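Local coordinates for protein type III effector (Vibrio parahaemolyticus, PDB 2QHQ) that is of unknown function but belongs to the HopJ family of type III effectors, which suggests a role as a secreted bacterial effector, at residues F43-T49 with I115-A121; V36-Y41 with F69-N73; T80-F84 with I104-M108. All coordinates share one frame; numbering follows the deposited sequence. Where two conformers were deposited one is given.

In the fold
Contact 1 lies nearer the surface, where two extended segments pair through backbone hydrogen bonds and waters, with small apolar and aromatic side chains on the inner face; contacts 2 and 3 are buried helix pairings made mostly of aromatic and branched aliphatic side chains. No two contacts use the same helix or strand, but they touch through neighbouring side chains. Ile115 of contact 1 packs on Phe107 of contact 3, while Phe117 rests on Leu71 in helix 67-72, one of the two helices of contact 2. Contacts 2 and 3 touch where Phe69 meets Cys83. Contacts 1 and 2 also reach the second subunit; contact 3, purely apolar across its segments, is touched by no other chain of the assembly.

Contact 1 (F43-T49 with I115-A121); sequences FTPAAFT and IQFETSA
With Phe48 CG lodged between its own N and carbonyl carbon (chi1 75°) and Phe117 CG anti to the carbonyl carbon (chi1 -83°), the two rings lie nearly parallel on the same side of the pairing, but slid so far apart that they barely overlap, their centroids 5.1 Å from each other. Across the contact, it is Phe48 CB rather than the Phe48 ring that lies over a face of the Phe117 ring, 3.9 Å from its centroid in a CH-pi contact. Ala46 CB comes to the edge of the same ring, where a methyl is small enough to fit as well against Ala121 CB. The Phe48 ring in turn receives Ile115 CD1 at its edge.

Phe48 and Phe117 form a non-hydrogen-bonded antiparallel pair in a three-stranded sheet whose central strand is 48-50. Thr49 and Gln116, the adjoining hydrogen-bonded pair, exchange two backbone bonds. Beyond the strand ends the pairing persists: Glu118 N donates almost straight (174°) to Ala47 O at 2.9 Å, and Thr44 N donates to Ala121 O at 2.8 Å. Glu118 and Thr44 are exposed, so water can serve their polar ends; one water bridges Ala47 N and Glu118 OE1, another Pro45 O and Ser120 O. Thr119 N and O, however, are buried without any partner, Ala46 CB lying 3.4 Å from Thr119 O. Phe117 continues inward onto Phe67 and Ala68.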
loop_
_atom_site.group_PDB
_atom_site.type_symbol
_atom_site.label_atom_id
_atom_site.label_comp_id
_atom_site.label_asym_id
_atom_site.label_seq_id
_atom_site.Cartn_x
_atom_site.Cartn_y
_atom_site.Cartn_z
ATOM N N PHE B 43 -7.169 15.301 1.293
ATOM C CA PHE B 43 -7.925 14.218 1.931
ATOM C C PHE B 43 -9.394 14.297 1.585
ATOM O O PHE B 43 -10.003 15.384 1.642
ATOM C CB PHE B 43 -7.769 14.301 3.463
ATOM C CG PHE B 43 -8.728 13.407 4.229
ATOM C CD1 PHE B 43 -8.519 12.023 4.282
ATOM C CD2 PHE B 43 -9.819 13.957 4.915
ATOM C CE1 PHE B 43 -9.384 11.197 5.006
ATOM C CE2 PHE B 43 -10.697 13.130 5.630
ATOM C CZ PHE B 43 -10.474 11.750 5.671
ATOM N N THR B 44 -9.977 13.141 1.280
ATOM C CA THR B 44 -11.416 13.026 1.206
ATOM C C THR B 44 -11.870 11.809 2.010
ATOM O O THR B 44 -11.214 10.747 1.980
ATOM C CB THR B 44 -11.924 12.975 -0.244
ATOM O OG1 THR B 44 -11.262 11.934 -0.938
ATOM C CG2 THR B 44 -11.627 14.274 -0.984
ATOM N N PRO B 45 -12.980 11.956 2.765
ATOM C CA PRO B 45 -13.373 10.865 3.659
ATOM C C PRO B 45 -13.717 9.577 2.909
ATOM O O PRO B 45 -14.154 9.629 1.746
ATOM C CB PRO B 45 -14.632 11.413 4.351
ATOM C CG PRO B 45 -15.187 12.419 3.413
ATOM C CD PRO B 45 -13.925 13.087 2.838
ATOM N N ALA B 46 -13.515 8.447 3.574
ATOM C CA ALA B 46 -13.737 7.120 2.977
ATOM C C ALA B 46 -14.086 6.136 4.060
ATOM O O ALA B 46 -13.439 6.110 5.119
ATOM C CB ALA B 46 -12.477 6.650 2.247
ATOM N N ALA B 47 -15.093 5.298 3.786
ATOM C CA ALA B 47 -15.399 4.180 4.686
ATOM C C ALA B 47 -14.319 3.120 4.546
ATOM O O ALA B 47 -13.807 2.884 3.443
ATOM C CB ALA B 47 -16.774 3.577 4.349
ATOM N N PHE B 48 -13.952 2.497 5.663
ATOM C CA PHE B 48 -13.016 1.365 5.608
ATOM C C PHE B 48 -13.230 0.395 6.745
ATOM O O PHE B 48 -13.596 0.799 7.846
ATOM C CB PHE B 48 -11.546 1.833 5.549
ATOM C CG PHE B 48 -10.978 2.355 6.862
ATOM C CD1 PHE B 48 -10.061 1.588 7.598
ATOM C CD2 PHE B 48 -11.299 3.643 7.315
ATOM C CE1 PHE B 48 -9.487 2.093 8.797
ATOM C CE2 PHE B 48 -10.731 4.164 8.496
ATOM C CZ PHE B 48 -9.821 3.383 9.236
ATOM N N THR B 49 -13.013 -0.886 6.445
ATOM C CA THR B 49 -13.061 -1.910 7.476
ATOM C C THR B 49 -11.643 -2.211 7.906
ATOM O O THR B 49 -10.695 -2.014 7.147
ATOM C CB THR B 49 -13.759 -3.193 7.006
ATOM O OG1 THR B 49 -13.288 -3.539 5.696
ATOM C CG2 THR B 49 -15.270 -2.985 6.974
ATOM N N ILE B 115 -7.542 -4.805 6.313
ATOM C CA ILE B 115 -7.940 -3.456 5.881
ATOM C C ILE B 115 -8.655 -3.546 4.537
ATOM O O ILE B 115 -8.190 -4.246 3.654
ATOM C CB ILE B 115 -6.706 -2.521 5.739
ATOM C CG1 ILE B 115 -6.139 -2.136 7.128
ATOM C CG2 ILE B 115 -7.045 -1.278 4.861
ATOM C CD1 ILE B 115 -7.038 -1.197 7.954
ATOM N N GLN B 116 -9.775 -2.840 4.384
ATOM C CA GLN B 116 -10.443 -2.726 3.086
ATOM C C GLN B 116 -11.098 -1.358 3.014
ATOM O O GLN B 116 -12.000 -1.066 3.804
ATOM C CB GLN B 116 -11.496 -3.823 2.923
ATOM C CG GLN B 116 -12.354 -3.713 1.657
ATOM C CD GLN B 116 -12.074 -4.792 0.632
ATOM O OE1 GLN B 116 -11.146 -5.596 0.772
ATOM N NE2 GLN B 116 -12.906 -4.837 -0.399
ATOM N N PHE B 117 -10.613 -0.522 2.102
ATOM C CA PHE B 117 -11.237 0.784 1.824
ATOM C C PHE B 117 -12.356 0.641 0.809
ATOM O O PHE B 117 -12.241 -0.130 -0.162
ATOM C CB PHE B 117 -10.199 1.757 1.270
ATOM C CG PHE B 117 -9.377 2.437 2.321
ATOM C CD1 PHE B 117 -9.746 3.693 2.790
ATOM C CD2 PHE B 117 -8.211 1.847 2.813
ATOM C CE1 PHE B 117 -8.991 4.358 3.744
ATOM C CE2 PHE B 117 -7.452 2.500 3.791
ATOM C CZ PHE B 117 -7.849 3.770 4.252
ATOM N N GLU B 118 -13.432 1.402 1.014
ATOM C CA GLU B 118 -14.510 1.487 0.053
ATOM C C GLU B 118 -14.111 2.347 -1.142
ATOM O O GLU B 118 -14.493 2.069 -2.281
ATOM C CB GLU B 118 -15.796 2.021 0.721
ATOM C CG GLU B 118 -16.971 2.015 -0.238
ATOM C CD GLU B 118 -18.275 2.585 0.332
ATOM O OE1 GLU B 118 -18.257 3.654 0.984
ATOM O OE2 GLU B 118 -19.340 1.977 0.063
ATOM N N THR B 119 -13.310 3.378 -0.871
ATOM C CA THR B 119 -12.809 4.266 -1.895
ATOM C C THR B 119 -11.531 4.927 -1.371
ATOM O O THR B 119 -11.185 4.752 -0.213
ATOM C CB THR B 119 -13.873 5.301 -2.281
ATOM O OG1 THR B 119 -13.448 6.006 -3.456
ATOM C CG2 THR B 119 -14.171 6.232 -1.107
ATOM N N SER B 120 -10.832 5.661 -2.225
ATOM C CA SER B 120 -9.544 6.243 -1.825
ATOM C C SER B 120 -9.736 7.533 -1.046
ATOM O O SER B 120 -10.663 8.307 -1.309
ATOM C CB SER B 120 -8.632 6.464 -3.026
ATOM O OG SER B 120 -9.305 7.153 -4.031
ATOM N N ALA B 121 -8.857 7.744 -0.077
ATOM C CA ALA B 121 -8.944 8.897 0.811
ATOM C C ALA B 121 -7.912 9.979 0.546
ATOM O O ALA B 121 -8.105 11.114 0.982
ATOM C CB ALA B 121 -8.897 8.439 2.303
HETATM O O HOH W 1 -8.680 12.687 -1.841
HETATM O O HOH W 2 -13.176 9.154 -0.604
HETATM O O HOH W 3 -16.566 5.529 1.345
#

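Contact 2 (V36-Y41 with F69-N73); sequences VIEDNY and FGLLN
Phe69 presents one ring face to Ile37 and its edge to an atom of Tyr41, joining the C-terminal ends of helices 30-40 and 67-72 in a buried helix-helix contact. The tight part is this aromatic-aliphatic cluster. Ile37 CG1 sits over the Phe69 face, 3.6 Å from Phe69 CD1, and Asn73 ND2 lies 3.2 Å above the plane of the Phe69 ring on the opposite face, so the flat ring is held between them. Tyr41 CE2 comes to the ring edge, also 3.6 Å from Phe69 CD1, although the two rings as a pair are neither stacked nor T-shaped. Phe69 CG stands anti to its N (chi1 175°), which extends the ring toward the other helix. Leu72 CD1 packs 3.7 Å from Tyr41 CE1. Val36 marks the more distant edge of the cluster, its CG1 4.2 Å from Phe69 CE1. Leu122 touches Ile37, Tyr41, Phe69 and Leu72.

The looser flank is polar, holds one bridging water and lies where Asn73 packs on Gln116 of the second subunit. Tyr41 combines an apolar ring with a hydroxyl that donates to this water, which donates to Asn73 OD1. Asn73 suits the end of helix 67-72 because its amide offers both a donor and an acceptor. Asn73 ND2 gives an almost straight bond (168°) to Tyr41 OH at 3.1 Å and a more bent one to Phe69 O, whose opposite face receives Asn73 N.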
loop_
_atom_site.group_PDB
_atom_site.type_symbol
_atom_site.label_atom_id
_atom_site.label_comp_id
_atom_site.label_asym_id
_atom_site.label_seq_id
_atom_site.Cartn_x
_atom_site.Cartn_y
_atom_site.Cartn_z
ATOM N N VAL B 36 3.047 15.927 7.716
ATOM C CA VAL B 36 3.420 15.366 6.426
ATOM C C VAL B 36 2.209 15.022 5.569
ATOM O O VAL B 36 2.173 15.332 4.368
ATOM C CB VAL B 36 4.311 14.127 6.623
ATOM C CG1 VAL B 36 4.533 13.392 5.311
ATOM C CG2 VAL B 36 5.643 14.566 7.222
ATOM N N ILE B 37 1.205 14.384 6.162
ATOM C CA ILE B 37 0.009 14.041 5.379
ATOM C C ILE B 37 -0.747 15.290 4.914
ATOM O O ILE B 37 -1.139 15.400 3.742
ATOM C CB ILE B 37 -0.929 13.071 6.145
ATOM C CG1 ILE B 37 -0.227 11.721 6.344
ATOM C CG2 ILE B 37 -2.269 12.939 5.400
ATOM C CD1 ILE B 37 -1.027 10.748 7.212
ATOM N N GLU B 38 -0.928 16.240 5.826
ATOM C CA GLU B 38 -1.643 17.479 5.511
ATOM C C GLU B 38 -0.939 18.254 4.414
ATOM O O GLU B 38 -1.581 18.797 3.507
ATOM C CB GLU B 38 -1.735 18.375 6.746
ATOM C CG GLU B 38 -2.718 17.922 7.788
ATOM C CD GLU B 38 -2.807 18.891 8.958
ATOM O OE1 GLU B 38 -1.855 19.684 9.179
ATOM O OE2 GLU B 38 -3.851 18.874 9.641
ATOM N N ASP B 39 0.385 18.337 4.511
ATOM C CA ASP B 39 1.162 19.107 3.543
ATOM C C ASP B 39 1.225 18.462 2.162
ATOM O O ASP B 39 1.378 19.164 1.169
ATOM C CB ASP B 39 2.596 19.340 4.037
ATOM C CG ASP B 39 2.683 20.380 5.131
ATOM O OD1 ASP B 39 1.633 20.940 5.521
ATOM O OD2 ASP B 39 3.819 20.631 5.601
ATOM N N ASN B 40 1.143 17.134 2.100
ATOM C CA ASN B 40 1.445 16.443 0.839
ATOM C C ASN B 40 0.263 15.841 0.118
ATOM O O ASN B 40 0.405 15.382 -1.036
ATOM C CB ASN B 40 2.494 15.367 1.078
ATOM C CG ASN B 40 3.859 15.948 1.256
ATOM O OD1 ASN B 40 4.534 16.291 0.277
ATOM N ND2 ASN B 40 4.277 16.093 2.513
ATOM N N TYR B 41 -0.894 15.836 0.782
ATOM C CA TYR B 41 -2.083 15.193 0.207
ATOM C C TYR B 41 -3.337 16.003 0.390
ATOM O O TYR B 41 -3.470 16.755 1.365
ATOM C CB TYR B 41 -2.337 13.798 0.820
ATOM C CG TYR B 41 -1.171 12.863 0.651
ATOM C CD1 TYR B 41 -1.029 12.091 -0.503
ATOM C CD2 TYR B 41 -0.182 12.786 1.635
ATOM C CE1 TYR B 41 0.078 11.252 -0.661
ATOM C CE2 TYR B 41 0.930 11.977 1.484
ATOM C CZ TYR B 41 1.049 11.206 0.336
ATOM O OH TYR B 41 2.155 10.401 0.202
ATOM N N PHE B 69 -2.388 6.614 3.797
ATOM C CA PHE B 69 -0.986 7.013 3.637
ATOM C C PHE B 69 -0.087 5.776 3.598
ATOM O O PHE B 69 0.845 5.695 2.779
ATOM C CB PHE B 69 -0.629 7.977 4.783
ATOM C CG PHE B 69 0.820 8.388 4.825
ATOM C CD1 PHE B 69 1.277 9.415 4.009
ATOM C CD2 PHE B 69 1.711 7.759 5.692
ATOM C CE1 PHE B 69 2.623 9.825 4.057
ATOM C CE2 PHE B 69 3.073 8.164 5.763
ATOM C CZ PHE B 69 3.515 9.206 4.944
ATOM N N GLY B 70 -0.372 4.811 4.478
ATOM C CA GLY B 70 0.394 3.556 4.523
ATOM C C GLY B 70 0.246 2.769 3.236
ATOM O O GLY B 70 1.210 2.133 2.760
ATOM N N LEU B 71 -0.959 2.808 2.651
ATOM C CA LEU B 71 -1.176 2.147 1.371
ATOM C C LEU B 71 -0.445 2.839 0.223
ATOM O O LEU B 71 0.216 2.164 -0.570
ATOM C CB LEU B 71 -2.664 2.012 1.038
ATOM C CG LEU B 71 -3.397 0.895 1.771
ATOM C CD1 LEU B 71 -4.892 1.014 1.469
ATOM C CD2 LEU B 71 -2.817 -0.483 1.338
ATOM N N LEU B 72 -0.562 4.162 0.121
ATOM C CA LEU B 72 0.102 4.872 -0.980
ATOM C C LEU B 72 1.620 4.695 -0.929
ATOM O O LEU B 72 2.262 4.592 -1.965
ATOM C CB LEU B 72 -0.273 6.355 -0.996
ATOM C CG LEU B 72 -1.728 6.704 -1.387
ATOM C CD1 LEU B 72 -1.895 8.230 -1.383
ATOM C CD2 LEU B 72 -2.042 6.151 -2.763
ATOM N N ASN B 73 2.177 4.638 0.278
ATOM C CA ASN B 73 3.636 4.583 0.457
ATOM C C ASN B 73 4.191 3.189 0.770
ATOM O O ASN B 73 5.367 3.040 1.103
ATOM C CB ASN B 73 4.051 5.597 1.510
ATOM C CG ASN B 73 3.846 7.003 1.018
ATOM O OD1 ASN B 73 4.471 7.404 0.048
ATOM N ND2 ASN B 73 2.928 7.718 1.621
HETATM O O HOH W 4 2.883 9.021 -1.937
#

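Contact 3 (T80-F84 with I104-M108); sequences TLACF and IRNFM
Between 80-84 and 104-108 the nearest CA atoms are those of Leu81 and Ile104, 7.0 Å apart, and no hydrogen bond crosses between the two segments. Ile104 CG1 stands over the centre of the Phe84 ring, 3.7 Å from its centroid and only 13° off the ring normal, a CH-pi contact. Ile104 CD1 runs back toward the root of the ring, 3.6 Å from Phe84 CG, as the two side chains slide past each other in opposite directions. Because CG1 is anti to the carbonyl carbon of Ile104 (chi1 -61°), the other branch, CG2, remains available to meet Leu81 CD2 at 3.8 Å. A beta-branched residue fits here by serving two neighbours at once.

This is apolar packing of helix 79-83 on helix 102-110, with helix 86-92 alongside: Phe87 and Val92 touch Ile104, and Tyr88 touches Leu81. Leu81 wedges between three side chains of the facing helix. Its CD2 methyl alone reaches Ile104, the edge of the Phe107 ring and the CG methylene of Met108, a selenomethionine; Leu81 CG also lies 3.8 Å from Phe107 CD2, and Leu81 CD1 meets Met108 CG. Thr80 turns its carbon side to the contact, with Thr80 CB 3.9 Å from Phe107 CE2, while its hydroxyl bonds to the backbone oxygen of Asp76. The trans chi1 of Phe107 (-175°) brings CD2, CE2 and CZ up to Leu81 and Thr80, and Trp112 meets that ring edge-to-face.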
loop_
_atom_site.group_PDB
_atom_site.type_symbol
_atom_site.label_atom_id
_atom_site.label_comp_id
_atom_site.label_asym_id
_atom_site.label_seq_id
_atom_site.Cartn_x
_atom_site.Cartn_y
_atom_site.Cartn_z
ATOM N N THR B 80 3.466 1.392 9.729
ATOM C CA THR B 80 2.141 2.033 9.771
ATOM C C THR B 80 1.724 2.283 11.222
ATOM O O THR B 80 1.293 3.385 11.578
ATOM C CB THR B 80 1.114 1.169 9.024
ATOM O OG1 THR B 80 1.584 0.954 7.679
ATOM C CG2 THR B 80 -0.257 1.875 8.982
ATOM N N LEU B 81 1.913 1.290 12.084
ATOM C CA LEU B 81 1.658 1.510 13.514
ATOM C C LEU B 81 2.506 2.642 14.085
ATOM O O LEU B 81 2.000 3.474 14.832
ATOM C CB LEU B 81 1.871 0.225 14.314
ATOM C CG LEU B 81 0.829 -0.867 14.105
ATOM C CD1 LEU B 81 1.434 -2.188 14.608
ATOM C CD2 LEU B 81 -0.455 -0.533 14.876
ATOM N N ALA B 82 3.777 2.701 13.682
ATOM C CA ALA B 82 4.680 3.750 14.161
ATOM C C ALA B 82 4.216 5.170 13.796
ATOM O O ALA B 82 4.508 6.130 14.531
ATOM C CB ALA B 82 6.095 3.506 13.657
ATOM N N CYS B 83 3.506 5.301 12.672
ATOM C CA CYS B 83 2.976 6.601 12.250
ATOM C C CYS B 83 1.982 7.167 13.264
ATOM O O CYS B 83 1.771 8.383 13.312
ATOM C CB CYS B 83 2.305 6.486 10.886
ATOM S SG CYS B 83 3.532 6.354 9.539
ATOM N N PHE B 84 1.347 6.290 14.055
ATOM C CA PHE B 84 0.458 6.772 15.115
ATOM C C PHE B 84 1.200 7.352 16.320
ATOM O O PHE B 84 0.550 7.876 17.240
ATOM C CB PHE B 84 -0.502 5.682 15.608
ATOM C CG PHE B 84 -1.558 5.288 14.609
ATOM C CD1 PHE B 84 -2.811 5.923 14.609
ATOM C CD2 PHE B 84 -1.314 4.275 13.687
ATOM C CE1 PHE B 84 -3.832 5.516 13.699
ATOM C CE2 PHE B 84 -2.322 3.878 12.764
ATOM C CZ PHE B 84 -3.562 4.495 12.769
ATOM N N ILE B 104 -6.079 1.249 15.879
ATOM C CA ILE B 104 -4.725 0.761 16.180
ATOM C C ILE B 104 -4.783 -0.657 16.739
ATOM O O ILE B 104 -4.052 -1.538 16.285
ATOM C CB ILE B 104 -3.980 1.679 17.198
ATOM C CG1 ILE B 104 -3.829 3.092 16.629
ATOM C CG2 ILE B 104 -2.609 1.103 17.541
ATOM C CD1 ILE B 104 -3.174 4.108 17.645
ATOM N N ARG B 105 -5.676 -0.881 17.708
ATOM C CA ARG B 105 -5.758 -2.181 18.376
ATOM C C ARG B 105 -6.173 -3.291 17.412
ATOM O O ARG B 105 -5.637 -4.369 17.485
ATOM C CB ARG B 105 -6.678 -2.119 19.592
ATOM C CG ARG B 105 -6.164 -1.180 20.681
ATOM C CD ARG B 105 -7.149 -1.055 21.846
ATOM N NE ARG B 105 -6.623 -0.087 22.818
ATOM C CZ ARG B 105 -5.731 -0.365 23.769
ATOM N NH1 ARG B 105 -5.228 -1.601 23.926
ATOM N NH2 ARG B 105 -5.330 0.607 24.571
ATOM N N ASN B 106 -7.072 -2.988 16.483
ATOM C CA ASN B 106 -7.486 -3.958 15.478
ATOM C C ASN B 106 -6.400 -4.241 14.469
ATOM O O ASN B 106 -6.180 -5.381 14.095
ATOM C CB ASN B 106 -8.781 -3.543 14.776
ATOM C CG ASN B 106 -10.020 -4.041 15.511
ATOM O OD1 ASN B 106 -10.439 -5.201 15.353
ATOM N ND2 ASN B 106 -10.589 -3.189 16.340
ATOM N N PHE B 107 -5.695 -3.201 14.057
ATOM C CA PHE B 107 -4.677 -3.367 13.025
ATOM C C PHE B 107 -3.508 -4.197 13.571
ATOM O O PHE B 107 -2.886 -4.946 12.831
ATOM C CB PHE B 107 -4.218 -1.998 12.540
ATOM C CG PHE B 107 -3.242 -2.040 11.390
ATOM C CD1 PHE B 107 -3.685 -2.290 10.089
ATOM C CD2 PHE B 107 -1.886 -1.788 11.604
ATOM C CE1 PHE B 107 -2.775 -2.301 9.016
ATOM C CE2 PHE B 107 -0.970 -1.801 10.533
ATOM C CZ PHE B 107 -1.422 -2.058 9.242
HETATM N N MSE B 108 -3.204 -4.046 14.864
HETATM C CA MSE B 108 -2.208 -4.906 15.522
HETATM C C MSE B 108 -2.500 -6.399 15.400
HETATM O O MSE B 108 -1.573 -7.242 15.377
HETATM C CB MSE B 108 -2.135 -4.524 17.006
HETATM C CG MSE B 108 -1.243 -3.364 17.264
HETATM SE SE MSE B 108 -1.513 -2.884 19.144
HETATM C CE MSE B 108 -0.504 -4.313 19.976
#